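PDB 5CFJ: BIS(5'-nucleosyl)-tetraphosphatase (Diadenosine tetraphosphatase), putative from Plasmodium falciparum, which probably hydrolyses diadenosine tetraphosphate asymmetrically, to AMP and ATP, as a member of the Nudix hydrolase family. Local coordinates for residues L13-K18 and Y119-S124; F34-A37 and H43-P46; G49-N54 and L58-R63; E64-E67 and I71-D74. All coordinates share one frame; numbering follows the deposited sequence.

Contact 1 of 4, residues L13-K18 and Y119-S124; sequences LCRLKK and YKWIGS. With SO4 (sulfate ion), chain D.
Leu13 meets the far corner of the Trp121 indole, its CD2 lying 3.9 Å from Trp121 CH2, while the backbone at Leu13 and Cys14 approaches the neighbouring ring atom, Leu13 O standing 3.7 Å from Trp121 CZ3. Two residues on, Arg15 carries most of the contact. Its chain runs straight from CG to NE across one face of the indole, and CD sits above the six-membered ring in a CH-pi contact, 3.5 Å from its centroid. The guanidinium then lies flat over the five-membered ring, the planes only 3° apart, with Arg15 CZ 3.5 Å from that ring's centroid in a cation-pi stack. A chi1 of 70° sets CG between the backbone N and the carbonyl carbon and sends the chain over the tryptophan. The guanidinium edge is gripped by a sulfate, probably from the crystallisation liquor: Arg15 NH1 reaches O2 at 3.0 Å and Arg15 NH2 reaches O3 at 2.8 Å. Arg15 NE also pairs with Glu31 and NH1 with the Asn106 carbonyl, so the group is fixed in its plane. Segments 13-16 and 119-122 cross at 55°; their strands, 6-16 and 116-122, flank strand 30-37 in the mixed sheet, and Trp121 also touches Leu103 of strand 92-103.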
loop_
_atom_site.group_PDB
_atom_site.type_symbol
_atom_site.label_atom_id
_atom_site.label_comp_id
_atom_site.label_asym_id
_atom_site.label_seq_id
_atom_site.Cartn_x
_atom_site.Cartn_y
_atom_site.Cartn_z
ATOM N N LEU A 13 3.148 -2.735 -1.064
ATOM C CA LEU A 13 3.873 -3.413 -2.125
ATOM C C LEU A 13 4.980 -2.510 -2.641
ATOM O O LEU A 13 4.726 -1.375 -3.046
ATOM C CB LEU A 13 2.923 -3.814 -3.256
ATOM C CG LEU A 13 3.516 -4.720 -4.329
ATOM C CD1 LEU A 13 3.887 -6.087 -3.740
ATOM C CD2 LEU A 13 2.530 -4.882 -5.482
ATOM N N CYS A 14 6.210 -3.008 -2.609
ATOM C CA CYS A 14 7.359 -2.245 -3.072
ATOM C C CYS A 14 8.089 -2.985 -4.182
ATOM O O CYS A 14 7.844 -4.167 -4.418
ATOM C CB CYS A 14 8.323 -1.933 -1.917
ATOM S SG CYS A 14 9.288 -3.311 -1.298
ATOM N N ARG A 15 8.963 -2.270 -4.875
ATOM C CA ARG A 15 9.849 -2.857 -5.865
ATOM C C ARG A 15 11.156 -2.084 -5.850
ATOM O O ARG A 15 11.186 -0.898 -5.503
ATOM C CB ARG A 15 9.218 -2.833 -7.259
ATOM C CG ARG A 15 9.092 -1.444 -7.867
ATOM C CD ARG A 15 8.380 -1.483 -9.205
ATOM N NE ARG A 15 8.454 -0.185 -9.871
ATOM C CZ ARG A 15 7.920 0.083 -11.057
ATOM N NH1 ARG A 15 7.284 -0.866 -11.726
ATOM N NH2 ARG A 15 8.037 1.297 -11.577
ATOM N N LEU A 16 12.236 -2.767 -6.206
ATOM C CA LEU A 16 13.540 -2.133 -6.309
ATOM C C LEU A 16 13.563 -1.218 -7.533
ATOM O O LEU A 16 13.252 -1.654 -8.634
ATOM C CB LEU A 16 14.628 -3.195 -6.402
ATOM C CG LEU A 16 16.071 -2.699 -6.396
ATOM C CD1 LEU A 16 16.417 -2.058 -5.062
ATOM C CD2 LEU A 16 16.998 -3.853 -6.699
ATOM N N LYS A 17 13.908 0.052 -7.336
ATOM C CA LYS A 17 13.846 1.032 -8.417
ATOM C C LYS A 17 14.878 0.743 -9.503
ATOM O O LYS A 17 16.024 0.400 -9.207
ATOM C CB LYS A 17 14.046 2.447 -7.864
ATOM C CG LYS A 17 13.789 3.557 -8.870
ATOM N N LYS A 18 14.462 0.873 -10.759
ATOM C CA LYS A 18 15.377 0.734 -11.886
ATOM C C LYS A 18 16.415 1.850 -11.858
ATOM O O LYS A 18 16.134 2.959 -11.408
ATOM C CB LYS A 18 14.615 0.750 -13.212
ATOM N N TYR A 119 -2.747 4.446 -11.090
ATOM C CA TYR A 119 -1.761 3.937 -10.144
ATOM C C TYR A 119 -0.419 4.527 -10.493
ATOM O O TYR A 119 -0.177 4.901 -11.640
ATOM C CB TYR A 119 -1.678 2.409 -10.169
ATOM C CG TYR A 119 -1.119 1.843 -11.457
ATOM C CD1 TYR A 119 0.251 1.641 -11.625
ATOM C CD2 TYR A 119 -1.963 1.517 -12.509
ATOM C CE1 TYR A 119 0.754 1.126 -12.818
ATOM C CE2 TYR A 119 -1.473 1.006 -13.696
ATOM C CZ TYR A 119 -0.119 0.818 -13.849
ATOM O OH TYR A 119 0.355 0.301 -15.035
ATOM N N LYS A 120 0.454 4.591 -9.504
ATOM C CA LYS A 120 1.808 5.090 -9.684
ATOM C C LYS A 120 2.728 4.371 -8.724
ATOM O O LYS A 120 2.373 4.185 -7.563
ATOM C CB LYS A 120 1.893 6.598 -9.421
ATOM C CG LYS A 120 1.277 7.480 -10.485
ATOM C CD LYS A 120 1.955 7.287 -11.828
ATOM C CE LYS A 120 1.243 8.094 -12.893
ATOM N NZ LYS A 120 -0.226 7.923 -12.760
ATOM N N TRP A 121 3.903 3.992 -9.203
ATOM C CA TRP A 121 4.952 3.486 -8.343
ATOM C C TRP A 121 5.728 4.706 -7.877
ATOM O O TRP A 121 6.414 5.340 -8.679
ATOM C CB TRP A 121 5.846 2.526 -9.097
ATOM C CG TRP A 121 5.230 1.194 -9.359
ATOM C CD1 TRP A 121 4.580 0.784 -10.494
ATOM C CD2 TRP A 121 5.246 0.071 -8.477
ATOM N NE1 TRP A 121 4.178 -0.524 -10.361
ATOM C CE2 TRP A 121 4.580 -0.989 -9.137
ATOM C CE3 TRP A 121 5.766 -0.146 -7.194
ATOM C CZ2 TRP A 121 4.422 -2.248 -8.556
ATOM C CZ3 TRP A 121 5.606 -1.395 -6.619
ATOM C CH2 TRP A 121 4.942 -2.433 -7.303
ATOM N N ILE A 122 5.604 5.067 -6.604
ATOM C CA ILE A 122 6.215 6.299 -6.102
ATOM C C ILE A 122 7.321 6.040 -5.082
ATOM O O ILE A 122 7.290 5.080 -4.310
ATOM C CB ILE A 122 5.153 7.244 -5.479
ATOM C CG1 ILE A 122 4.527 6.638 -4.218
ATOM C CG2 ILE A 122 4.092 7.612 -6.523
ATOM C CD1 ILE A 122 3.681 7.624 -3.434
ATOM N N GLY A 123 8.323 6.905 -5.100
ATOM C CA GLY A 123 9.345 6.866 -4.080
ATOM C C GLY A 123 8.877 7.610 -2.846
ATOM O O GLY A 123 7.954 8.441 -2.905
ATOM N N SER A 124 9.517 7.324 -1.721
ATOM C CA SER A 124 9.190 8.000 -0.476
ATOM C C SER A 124 9.287 9.526 -0.614
ATOM O O SER A 124 8.503 10.256 -0.013
ATOM C CB SER A 124 10.106 7.509 0.642
ATOM O OG SER A 124 11.467 7.756 0.332
HETATM S S SO4 D . 5.563 1.546 -14.360
HETATM O O1 SO4 D . 4.161 1.717 -14.000
HETATM O O2 SO4 D . 5.947 0.148 -14.169
HETATM O O3 SO4 D . 6.378 2.416 -13.520
HETATM O O4 SO4 D . 5.744 1.914 -15.761
#

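Contact 2 of 4, residues F34-A37 and H43-P46; sequences FLKA and HWTP. With SO4 (sulfate ion), chain C; SO4 (sulfate ion), chain B.
Leu35 and Thr45 form a hydrogen-bonded antiparallel pair, with Leu35 N 2.8 Å from Thr45 O and Thr45 N 3.1 Å from Leu35 O. A third backbone bond, from Ala37 N to His43 O, extends the ladder toward the turn of this beta hairpin. One water donates to both Leu35 O and Thr45 OG1, and another links Ala37 O with His43 N. Lys36 and Trp44, a non-hydrogen-bonded pair, share a sulfate ion, probably from the crystallisation liquor: Lys36 NZ bonds its O1 at 2.9 Å and also O2, while Trp44 NE1 gives a bond to O3 at 3.1 Å. Nearer the backbone, Lys36 CB sits almost squarely over the Trp44 six-membered ring, 3.5 Å from its centroid. With CG anti to the backbone N (chi1 -174°), the extended Lys36 chain passes obliquely over the ring, CD leaving it beside Trp44 CZ2, and brings its amine to the sulfate. A second sulfate accepts from His43 NE2 at 2.8 Å, in a fairly straight bond, and Ala37 CB lies at the edge of that imidazole. Farther along, Pro46 CD packs over one face of the Phe34 ring, 4.0 Å from its centroid. Strand 116-122 pairs with the other edge of strand 30-37, while helix 134-147 covers Phe34 and Pro46 through Leu140 and Leu136.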
loop_
_atom_site.group_PDB
_atom_site.type_symbol
_atom_site.label_atom_id
_atom_site.label_comp_id
_atom_site.label_asym_id
_atom_site.label_seq_id
_atom_site.Cartn_x
_atom_site.Cartn_y
_atom_site.Cartn_z
ATOM N N PHE A 34 1.045 2.877 -5.376
ATOM C CA PHE A 34 -0.052 3.682 -4.856
ATOM C C PHE A 34 -1.172 3.774 -5.879
ATOM O O PHE A 34 -0.926 3.872 -7.079
ATOM C CB PHE A 34 0.444 5.073 -4.435
ATOM C CG PHE A 34 0.936 5.118 -3.024
ATOM C CD1 PHE A 34 0.262 5.866 -2.079
ATOM C CD2 PHE A 34 2.040 4.375 -2.623
ATOM C CE1 PHE A 34 0.677 5.892 -0.768
ATOM C CE2 PHE A 34 2.461 4.402 -1.312
ATOM C CZ PHE A 34 1.777 5.158 -0.378
ATOM N N LEU A 35 -2.398 3.723 -5.372
ATOM C CA LEU A 35 -3.597 3.674 -6.193
ATOM C C LEU A 35 -4.445 4.909 -5.921
ATOM O O LEU A 35 -4.646 5.282 -4.756
ATOM C CB LEU A 35 -4.400 2.412 -5.882
ATOM C CG LEU A 35 -3.618 1.101 -5.827
ATOM C CD1 LEU A 35 -4.560 -0.038 -5.461
ATOM C CD2 LEU A 35 -2.938 0.803 -7.145
ATOM N N LYS A 36 -4.935 5.539 -6.985
ATOM C CA LYS A 36 -5.730 6.752 -6.855
ATOM C C LYS A 36 -7.212 6.420 -6.770
ATOM O O LYS A 36 -7.798 5.895 -7.717
ATOM C CB LYS A 36 -5.470 7.699 -8.025
ATOM C CG LYS A 36 -6.164 9.035 -7.846
ATOM C CD LYS A 36 -5.968 9.953 -9.034
ATOM C CE LYS A 36 -6.672 11.279 -8.815
ATOM N NZ LYS A 36 -6.299 12.261 -9.863
ATOM N N ALA A 37 -7.819 6.734 -5.633
ATOM C CA ALA A 37 -9.221 6.409 -5.406
ATOM C C ALA A 37 -10.141 7.082 -6.420
ATOM O O ALA A 37 -9.960 8.257 -6.750
ATOM C CB ALA A 37 -9.617 6.806 -4.003
ATOM N N HIS A 43 -6.610 11.297 -3.633
ATOM C CA HIS A 43 -6.469 10.309 -2.569
ATOM C C HIS A 43 -5.732 9.071 -3.062
ATOM O O HIS A 43 -6.308 8.224 -3.743
ATOM C CB HIS A 43 -7.848 9.932 -2.024
ATOM C CG HIS A 43 -7.801 9.141 -0.751
ATOM N ND1 HIS A 43 -7.444 9.699 0.455
ATOM C CD2 HIS A 43 -8.072 7.837 -0.502
ATOM C CE1 HIS A 43 -7.492 8.769 1.398
ATOM N NE2 HIS A 43 -7.875 7.636 0.845
ATOM N N TRP A 44 -4.455 8.986 -2.707
ATOM C CA TRP A 44 -3.582 7.903 -3.122
ATOM C C TRP A 44 -3.199 7.060 -1.918
ATOM O O TRP A 44 -2.714 7.591 -0.926
ATOM C CB TRP A 44 -2.318 8.463 -3.754
ATOM C CG TRP A 44 -2.497 9.228 -5.039
ATOM C CD1 TRP A 44 -2.861 10.545 -5.172
ATOM C CD2 TRP A 44 -2.267 8.741 -6.365
ATOM N NE1 TRP A 44 -2.886 10.893 -6.500
ATOM C CE2 TRP A 44 -2.519 9.807 -7.253
ATOM C CE3 TRP A 44 -1.872 7.504 -6.888
ATOM C CZ2 TRP A 44 -2.388 9.671 -8.631
ATOM C CZ3 TRP A 44 -1.743 7.375 -8.258
ATOM C CH2 TRP A 44 -2.000 8.451 -9.112
ATOM N N THR A 45 -3.410 5.750 -1.993
ATOM C CA THR A 45 -2.997 4.842 -0.922
ATOM C C THR A 45 -2.485 3.537 -1.520
ATOM O O THR A 45 -2.749 3.247 -2.685
ATOM C CB THR A 45 -4.163 4.496 0.053
ATOM O OG1 THR A 45 -5.051 3.557 -0.561
ATOM C CG2 THR A 45 -4.940 5.731 0.504
ATOM N N PRO A 46 -1.781 2.725 -0.712
ATOM C CA PRO A 46 -1.510 1.355 -1.160
ATOM C C PRO A 46 -2.814 0.557 -1.246
ATOM O O PRO A 46 -3.860 1.016 -0.774
ATOM C CB PRO A 46 -0.581 0.797 -0.067
ATOM C CG PRO A 46 -0.068 2.014 0.671
ATOM C CD PRO A 46 -1.186 3.002 0.608
HETATM S S SO4 C . -3.514 13.911 -8.498
HETATM O O1 SO4 C . -3.521 13.194 -9.772
HETATM O O2 SO4 C . -4.658 13.501 -7.692
HETATM O O3 SO4 C . -2.288 13.606 -7.769
HETATM O O4 SO4 C . -3.597 15.347 -8.750
HETATM S S SO4 B . -8.412 5.965 3.947
HETATM O O1 SO4 B . -8.290 5.526 2.561
HETATM O O2 SO4 B . -8.136 4.875 4.875
HETATM O O3 SO4 B . -7.477 7.062 4.181
HETATM O O4 SO4 B . -9.769 6.460 4.168
HETATM O O HOH W 1 -6.629 4.453 -2.762
HETATM O O HOH W 2 -8.451 10.458 -5.724
#

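Contact 3 of 4, residues G49-N54 and L58-R63; sequences GLHENN and LETAVR
The start of the Nudix box, the loop-helix-loop signature of this hydrolase family that spans residues 49-70, is tied together here: His51 and Glu52 of the loop leaving strand 44-50 meet Thr60 and Arg63 on the first turns of helix 57-69. In Nudix enzymes this motif carries the metal-binding and catalytic machinery, although no metal is bound at this contact. His51 ND1 donates to Thr60 OG1 at 2.7 Å, the hydroxyl lying close to the imidazole plane and the bond nearly straight at 164°. Thr60 OG1 also bonds Glu55, whose carboxylate in addition receives Glu52 N, so one loop acid braces both sides of the joint. On its other branch, Thr60 CG2 packs 3.3 Å from Leu50 O. The His51 ring is further held by stacking on Phe9 of strand 6-16. Arg63 leaves the helix extended and then bends at chi3 (45°), which brings its guanidinium against the Glu52 carboxylate, with its edge at Leu50 O. Glu55 and Glu67 supply salt bridges to its NE and NH1. The Glu52 carboxylate lies flat over one guanidinium face, the planes 4° apart; Glu52 OE1 is 3.3 Å from Arg63 NE, a pairing of charges without a directed N-H. At the guanidinium edge, Arg63 NH2 donates to Leu50 O at 3.0 Å, within both the guanidinium and the carbonyl planes.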
loop_
_atom_site.group_PDB
_atom_site.type_symbol
_atom_site.label_atom_id
_atom_site.label_comp_id
_atom_site.label_asym_id
_atom_site.label_seq_id
_atom_site.Cartn_x
_atom_site.Cartn_y
_atom_site.Cartn_z
ATOM N N GLY A 49 -8.151 -2.844 2.301
ATOM C CA GLY A 49 -9.588 -2.850 2.499
ATOM C C GLY A 49 -10.012 -3.537 3.777
ATOM O O GLY A 49 -9.183 -3.891 4.617
ATOM N N LEU A 50 -11.317 -3.728 3.920
ATOM C CA LEU A 50 -11.884 -4.295 5.132
ATOM C C LEU A 50 -11.847 -5.821 5.160
ATOM O O LEU A 50 -11.834 -6.484 4.120
ATOM C CB LEU A 50 -13.329 -3.829 5.299
ATOM C CG LEU A 50 -13.581 -2.326 5.189
ATOM C CD1 LEU A 50 -15.047 -2.029 5.425
ATOM C CD2 LEU A 50 -12.716 -1.552 6.163
ATOM N N HIS A 51 -11.836 -6.366 6.372
ATOM C CA HIS A 51 -11.963 -7.797 6.599
ATOM C C HIS A 51 -13.159 -8.390 5.876
ATOM O O HIS A 51 -14.223 -7.770 5.850
ATOM C CB HIS A 51 -12.194 -8.079 8.081
ATOM C CG HIS A 51 -10.957 -8.237 8.922
ATOM N ND1 HIS A 51 -9.787 -8.793 8.464
ATOM C CD2 HIS A 51 -10.758 -7.953 10.234
ATOM C CE1 HIS A 51 -8.905 -8.833 9.456
ATOM N NE2 HIS A 51 -9.469 -8.326 10.533
ATOM N N GLU A 52 -13.000 -9.603 5.349
ATOM C CA GLU A 52 -14.128 -10.510 5.124
ATOM C C GLU A 52 -13.966 -11.699 6.097
ATOM O O GLU A 52 -12.940 -11.808 6.762
ATOM C CB GLU A 52 -14.198 -10.943 3.658
ATOM C CG GLU A 52 -14.604 -9.788 2.740
ATOM C CD GLU A 52 -14.589 -10.126 1.265
ATOM O OE1 GLU A 52 -14.282 -11.279 0.893
ATOM O OE2 GLU A 52 -14.884 -9.214 0.466
ATOM N N ASN A 53 -14.964 -12.574 6.175
ATOM C CA ASN A 53 -15.003 -13.581 7.233
ATOM C C ASN A 53 -13.829 -14.537 7.284
ATOM O O ASN A 53 -13.346 -15.003 6.252
ATOM C CB ASN A 53 -16.267 -14.426 7.111
ATOM C CG ASN A 53 -16.398 -15.446 8.235
ATOM O OD1 ASN A 53 -16.195 -15.122 9.402
ATOM N ND2 ASN A 53 -16.713 -16.690 7.890
ATOM N N ASN A 54 -13.413 -14.849 8.503
ATOM C CA ASN A 54 -12.403 -15.875 8.747
ATOM C C ASN A 54 -11.119 -15.528 8.029
ATOM O O ASN A 54 -10.478 -16.373 7.408
ATOM C CB ASN A 54 -12.922 -17.251 8.308
ATOM C CG ASN A 54 -12.108 -18.409 8.868
ATOM O OD1 ASN A 54 -10.983 -18.234 9.333
ATOM N ND2 ASN A 54 -12.671 -19.611 8.793
ATOM N N LEU A 58 -3.506 -10.432 7.403
ATOM C CA LEU A 58 -2.695 -10.692 6.221
ATOM C C LEU A 58 -3.545 -11.246 5.080
ATOM O O LEU A 58 -3.391 -10.838 3.934
ATOM C CB LEU A 58 -1.554 -11.655 6.557
ATOM C CG LEU A 58 -0.600 -11.981 5.411
ATOM C CD1 LEU A 58 0.067 -10.719 4.887
ATOM C CD2 LEU A 58 0.441 -12.994 5.860
ATOM N N GLU A 59 -4.449 -12.174 5.382
ATOM C CA GLU A 59 -5.339 -12.697 4.351
ATOM C C GLU A 59 -6.184 -11.588 3.733
ATOM O O GLU A 59 -6.359 -11.536 2.515
ATOM C CB GLU A 59 -6.232 -13.804 4.918
ATOM C CG GLU A 59 -5.501 -15.131 5.105
ATOM C CD GLU A 59 -6.322 -16.175 5.836
ATOM O OE1 GLU A 59 -7.205 -15.809 6.636
ATOM O OE2 GLU A 59 -6.079 -17.373 5.606
ATOM N N THR A 60 -6.692 -10.689 4.567
ATOM C CA THR A 60 -7.461 -9.558 4.057
ATOM C C THR A 60 -6.592 -8.706 3.133
ATOM O O THR A 60 -7.002 -8.343 2.040
ATOM C CB THR A 60 -8.004 -8.692 5.202
ATOM O OG1 THR A 60 -8.927 -9.465 5.980
ATOM C CG2 THR A 60 -8.693 -7.441 4.672
ATOM N N ALA A 61 -5.374 -8.410 3.570
ATOM C CA ALA A 61 -4.464 -7.588 2.788
ATOM C C ALA A 61 -4.185 -8.224 1.420
ATOM O O ALA A 61 -4.233 -7.551 0.385
ATOM C CB ALA A 61 -3.184 -7.376 3.541
ATOM N N VAL A 62 -3.904 -9.526 1.417
ATOM C CA VAL A 62 -3.623 -10.243 0.180
ATOM C C VAL A 62 -4.828 -10.226 -0.757
ATOM O O VAL A 62 -4.701 -9.936 -1.952
ATOM C CB VAL A 62 -3.196 -11.692 0.476
ATOM C CG1 VAL A 62 -3.196 -12.532 -0.798
ATOM C CG2 VAL A 62 -1.818 -11.703 1.142
ATOM N N ARG A 63 -6.011 -10.506 -0.216
ATOM C CA ARG A 63 -7.207 -10.495 -1.048
ATOM C C ARG A 63 -7.498 -9.115 -1.629
ATOM O O ARG A 63 -7.786 -8.991 -2.812
ATOM C CB ARG A 63 -8.418 -10.975 -0.267
ATOM C CG ARG A 63 -9.696 -10.968 -1.115
ATOM C CD ARG A 63 -10.950 -11.369 -0.327
ATOM N NE ARG A 63 -10.991 -10.703 0.973
ATOM C CZ ARG A 63 -11.297 -9.422 1.152
ATOM N NH1 ARG A 63 -11.600 -8.648 0.113
ATOM N NH2 ARG A 63 -11.271 -8.908 2.374
#

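Contact 4 of 4, residues E64-E67 and I71-D74; sequences ETLE and INKD
Leu66 and Asn72 face each other where the Nudix box helix, 57-69, ends and the chain turns back toward strand 76-89. The leucine presents both methyls to the returning loop: CD2 rests 3.7 Å from Asn72 ND2, and CD1 lies 3.9 Å from the backbone at Asn72 N. Because Leu66 CG lies trans to its own amide nitrogen (chi1 176°), the isobutyl group extends from the helix across the amide side chain. Closer to the helix backbone, the Ile71 carbonyl oxygen lies beside the end of the helix, in a CA-H...O contact of 3.5 Å with Leu66 CA. The same oxygen lies 3.9 Å from Thr65 CG2, while the hydroxyl of Thr65 bonds the Ala61 carbonyl one turn earlier. No conventional hydrogen bond joins the two segments, so the seam is held by van der Waals contact and this weak C-H interaction. Outside it, Thr69 OG1 is bonded to both Thr65 O and Ile71 N, and thus positions the start of the returning loop against the helix. Ile11 of strand 6-16 packs on Thr65. Asn72 precedes the short 3-10 segment that begins at Lys73, its OD1 accepting from Lys73 N at 2.8 Å.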
loop_
_atom_site.group_PDB
_atom_site.type_symbol
_atom_site.label_atom_id
_atom_site.label_comp_id
_atom_site.label_asym_id
_atom_site.label_seq_id
_atom_site.Cartn_x
_atom_site.Cartn_y
_atom_site.Cartn_z
ATOM N N GLU A 64 -7.432 -8.080 -0.797
ATOM C CA GLU A 64 -7.705 -6.732 -1.281
ATOM C C GLU A 64 -6.690 -6.306 -2.337
ATOM O O GLU A 64 -7.040 -5.660 -3.319
ATOM C CB GLU A 64 -7.724 -5.740 -0.119
ATOM C CG GLU A 64 -8.919 -5.929 0.797
ATOM C CD GLU A 64 -10.199 -5.396 0.195
ATOM O OE1 GLU A 64 -10.109 -4.497 -0.663
ATOM O OE2 GLU A 64 -11.288 -5.861 0.590
ATOM N N THR A 65 -5.435 -6.700 -2.150
ATOM C CA THR A 65 -4.415 -6.388 -3.140
ATOM C C THR A 65 -4.734 -7.074 -4.466
ATOM O O THR A 65 -4.663 -6.452 -5.532
ATOM C CB THR A 65 -3.035 -6.787 -2.617
ATOM O OG1 THR A 65 -2.751 -5.967 -1.478
ATOM C CG2 THR A 65 -1.949 -6.577 -3.670
ATOM N N LEU A 66 -5.138 -8.340 -4.401
ATOM C CA LEU A 66 -5.529 -9.057 -5.606
ATOM C C LEU A 66 -6.732 -8.392 -6.294
ATOM O O LEU A 66 -6.743 -8.209 -7.508
ATOM C CB LEU A 66 -5.836 -10.512 -5.266
ATOM C CG LEU A 66 -6.353 -11.399 -6.394
ATOM C CD1 LEU A 66 -5.379 -11.445 -7.563
ATOM C CD2 LEU A 66 -6.599 -12.792 -5.851
ATOM N N GLU A 67 -7.746 -8.029 -5.516
ATOM C CA GLU A 67 -8.931 -7.381 -6.061
ATOM C C GLU A 67 -8.601 -6.052 -6.721
ATOM O O GLU A 67 -9.155 -5.714 -7.767
ATOM C CB GLU A 67 -9.973 -7.151 -4.969
ATOM C CG GLU A 67 -10.608 -8.429 -4.468
ATOM C CD GLU A 67 -11.735 -8.200 -3.485
ATOM O OE1 GLU A 67 -12.345 -7.111 -3.515
ATOM O OE2 GLU A 67 -12.019 -9.124 -2.692
ATOM N N ILE A 71 -2.748 -8.447 -8.761
ATOM C CA ILE A 71 -1.494 -9.091 -8.391
ATOM C C ILE A 71 -1.716 -10.025 -7.209
ATOM O O ILE A 71 -2.116 -9.581 -6.131
ATOM C CB ILE A 71 -0.414 -8.054 -8.036
ATOM C CG1 ILE A 71 -0.152 -7.124 -9.225
ATOM C CG2 ILE A 71 0.856 -8.747 -7.584
ATOM C CD1 ILE A 71 0.787 -5.976 -8.903
ATOM N N ASN A 72 -1.465 -11.317 -7.417
ATOM C CA ASN A 72 -1.640 -12.319 -6.376
ATOM C C ASN A 72 -0.354 -12.540 -5.594
ATOM O O ASN A 72 0.719 -12.107 -6.012
ATOM C CB ASN A 72 -2.118 -13.638 -6.984
ATOM C CG ASN A 72 -3.067 -14.385 -6.076
ATOM O OD1 ASN A 72 -3.073 -14.192 -4.861
ATOM N ND2 ASN A 72 -3.883 -15.243 -6.666
ATOM N N LYS A 73 -0.456 -13.233 -4.462
ATOM C CA LYS A 73 0.672 -13.328 -3.545
ATOM C C LYS A 73 1.848 -14.132 -4.083
ATOM O O LYS A 73 2.955 -13.991 -3.585
ATOM C CB LYS A 73 0.221 -13.905 -2.204
ATOM C CG LYS A 73 -0.243 -15.333 -2.254
ATOM C CD LYS A 73 -0.477 -15.854 -0.846
ATOM C CE LYS A 73 -0.891 -17.309 -0.856
ATOM N NZ LYS A 73 -1.074 -17.823 0.528
ATOM N N ASP A 74 1.635 -14.945 -5.113
ATOM C CA ASP A 74 2.757 -15.670 -5.704
ATOM C C ASP A 74 3.715 -14.710 -6.413
ATOM O O ASP A 74 4.839 -15.080 -6.736
ATOM C CB ASP A 74 2.268 -16.742 -6.679
ATOM C CG ASP A 74 1.531 -16.152 -7.853
ATOM O OD1 ASP A 74 0.413 -15.639 -7.641
ATOM O OD2 ASP A 74 2.067 -16.187 -8.979
#

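In the fold
Along the chain, contact 1 spans all the others: its segments flank contacts 2, 3 and 4, in that order. Contacts 1 and 2 have centres about 13 Å apart and meet where strand 116-122 pairs with strand 30-37, through a probable backbone bond from Phe34 N to Lys120 O. Strand 44-50 leads from contact 2 into contact 3, about 18 Å away between centres. Helix 57-69 joins contacts 3 and 4, whose centres are about 11 Å apart; there Gly49 packs on Glu64. Contact 4 returns to contact 1 through Ile71 on Leu13. The Nudix box helix packs on strand 6-16 through Thr60 and Ala61, while contacts 1 and 3 lie on opposite sides of the chain's centre.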